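Local coordinates for cyclic GMP-AMP synthase-like receptor (Tribolium castaneum, PDB 7LT2), which senses cytoplasmic double-stranded RNA and makes the cyclic dinucleotide 2',3'-cGAMP from ATP and GTP in innate immunity, at residues K282-H287 and N313-D318. Sequence-based numbering, arbitrary orientation.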
# COMPACT_ATOMS: atom_id res chain seq x y z
N LYS A 282 -10.19 5.09 -0.64
CA LYS A 282 -10.15 3.79 -1.30
C LYS A 282 -11.24 2.88 -0.75
O LYS A 282 -11.94 2.19 -1.51
CB LYS A 282 -8.77 3.14 -1.12
CG LYS A 282 -8.54 1.90 -1.97
CD LYS A 282 -7.26 1.18 -1.57
CE LYS A 282 -6.98 -0.02 -2.47
NZ LYS A 282 -5.84 -0.83 -1.95
N THR A 283 -11.42 2.88 0.58
CA THR A 283 -12.43 2.04 1.21
C THR A 283 -13.84 2.42 0.76
O THR A 283 -14.68 1.55 0.50
CB THR A 283 -12.32 2.14 2.73
OG1 THR A 283 -11.05 1.62 3.15
CG2 THR A 283 -13.43 1.34 3.41
N VAL A 284 -14.12 3.72 0.66
CA VAL A 284 -15.42 4.16 0.16
C VAL A 284 -15.67 3.58 -1.23
O VAL A 284 -16.77 3.10 -1.53
CB VAL A 284 -15.52 5.69 0.17
CG1 VAL A 284 -16.68 6.17 -0.67
CG2 VAL A 284 -15.66 6.20 1.60
N PHE A 285 -14.65 3.58 -2.09
CA PHE A 285 -14.83 3.05 -3.44
C PHE A 285 -15.03 1.53 -3.43
O PHE A 285 -15.77 1.01 -4.27
CB PHE A 285 -13.67 3.45 -4.34
CG PHE A 285 -13.88 4.77 -5.02
CD1 PHE A 285 -13.64 5.96 -4.34
CD2 PHE A 285 -14.34 4.83 -6.33
CE1 PHE A 285 -13.85 7.18 -4.96
CE2 PHE A 285 -14.55 6.05 -6.96
CZ PHE A 285 -14.30 7.23 -6.27
N LEU A 286 -14.39 0.81 -2.51
CA LEU A 286 -14.69 -0.62 -2.37
C LEU A 286 -16.16 -0.84 -2.05
O LEU A 286 -16.80 -1.73 -2.61
CB LEU A 286 -13.80 -1.25 -1.29
CG LEU A 286 -12.29 -1.31 -1.54
CD1 LEU A 286 -11.58 -1.91 -0.34
CD2 LEU A 286 -11.99 -2.12 -2.80
N HIS A 287 -16.72 -0.03 -1.15
CA HIS A 287 -18.15 -0.12 -0.86
C HIS A 287 -18.99 0.23 -2.08
O HIS A 287 -20.00 -0.42 -2.35
CB HIS A 287 -18.51 0.78 0.32
CG HIS A 287 -17.97 0.31 1.62
ND1 HIS A 287 -18.31 -0.91 2.17
CD2 HIS A 287 -17.10 0.88 2.50
CE1 HIS A 287 -17.68 -1.07 3.32
NE2 HIS A 287 -16.95 0.01 3.54
N ASN A 313 -19.29 12.00 0.29
CA ASN A 313 -19.76 12.97 1.28
C ASN A 313 -20.75 12.35 2.26
O ASN A 313 -20.75 12.71 3.44
CB ASN A 313 -20.39 14.17 0.57
CG ASN A 313 -20.49 15.38 1.47
OD1 ASN A 313 -19.74 15.50 2.44
ND2 ASN A 313 -21.41 16.28 1.16
N GLU A 314 -21.58 11.41 1.80
CA GLU A 314 -22.54 10.78 2.70
C GLU A 314 -21.85 9.93 3.76
O GLU A 314 -22.30 9.88 4.91
CB GLU A 314 -23.54 9.94 1.91
CG GLU A 314 -24.41 10.74 0.95
CD GLU A 314 -25.34 11.71 1.66
OE1 GLU A 314 -25.56 11.55 2.88
OE2 GLU A 314 -25.85 12.63 0.99
N PHE A 315 -20.77 9.24 3.39
CA PHE A 315 -19.97 8.53 4.38
C PHE A 315 -19.41 9.48 5.43
O PHE A 315 -19.48 9.21 6.63
CB PHE A 315 -18.83 7.77 3.70
CG PHE A 315 -19.23 6.44 3.11
CD1 PHE A 315 -19.27 5.30 3.88
CD2 PHE A 315 -19.55 6.34 1.76
CE1 PHE A 315 -19.62 4.07 3.33
CE2 PHE A 315 -19.90 5.13 1.20
CZ PHE A 315 -19.94 3.99 1.99
N ILE A 316 -18.84 10.60 4.98
CA ILE A 316 -18.26 11.56 5.90
C ILE A 316 -19.33 12.15 6.80
O ILE A 316 -19.17 12.25 8.02
CB ILE A 316 -17.51 12.66 5.12
CG1 ILE A 316 -16.36 12.06 4.30
CG2 ILE A 316 -16.98 13.73 6.07
CD1 ILE A 316 -15.27 11.45 5.14
N ALA A 317 -20.46 12.56 6.21
CA ALA A 317 -21.56 13.11 6.99
C ALA A 317 -22.08 12.11 8.01
O ALA A 317 -22.37 12.47 9.16
CB ALA A 317 -22.69 13.56 6.06
N ASP A 318 -22.20 10.84 7.61
CA ASP A 318 -22.60 9.78 8.53
C ASP A 318 -21.53 9.48 9.57
O ASP A 318 -21.81 8.77 10.54
CB ASP A 318 -22.95 8.52 7.73
CG ASP A 318 -23.66 7.47 8.57
OD1 ASP A 318 -24.69 7.79 9.20
OD2 ASP A 318 -23.19 6.31 8.59
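Phe-315 reaches across from helix 301-318 and lays its ring against Val-284 and His-287, which sit one turn apart on helix 278-291. The close half of the contact belongs to the valine, which is buried. Val-284 CG2 lies over one face of the Phe-315 ring, 3.8 Å above the plane and displaced toward the rim. A chi1 of 165° sets Val-284 CG1 anti to the backbone N and CG2 anti to the carbonyl carbon, so both methyls meet the ring, with Val-284 CG1 to Phe-315 CD2 at 3.8 Å. Ile-321, in the loop after helix 301-318, also packs on Val-284.

Toward His-287, which is partly exposed like Phe-315 itself, the fit is looser: Phe-315 CZ meets His-287 CB at 3.9 Å, but the rings, inclined by 23°, are so offset that little of one lies over the other. The imidazole has other partners, with Tyr-324 packing edge-to-face on it. Within the HhH/H2TH-like region, the contact thus joins the two helices at a single aromatic side chain. With no hydrogen bond between the segments, cohesion probably rests on the CH-pi contact and dispersion, while the hydrogen bond from His-287 NE2 to Pro-322 O ties helix 278-291 to the loop that follows helix 301-318.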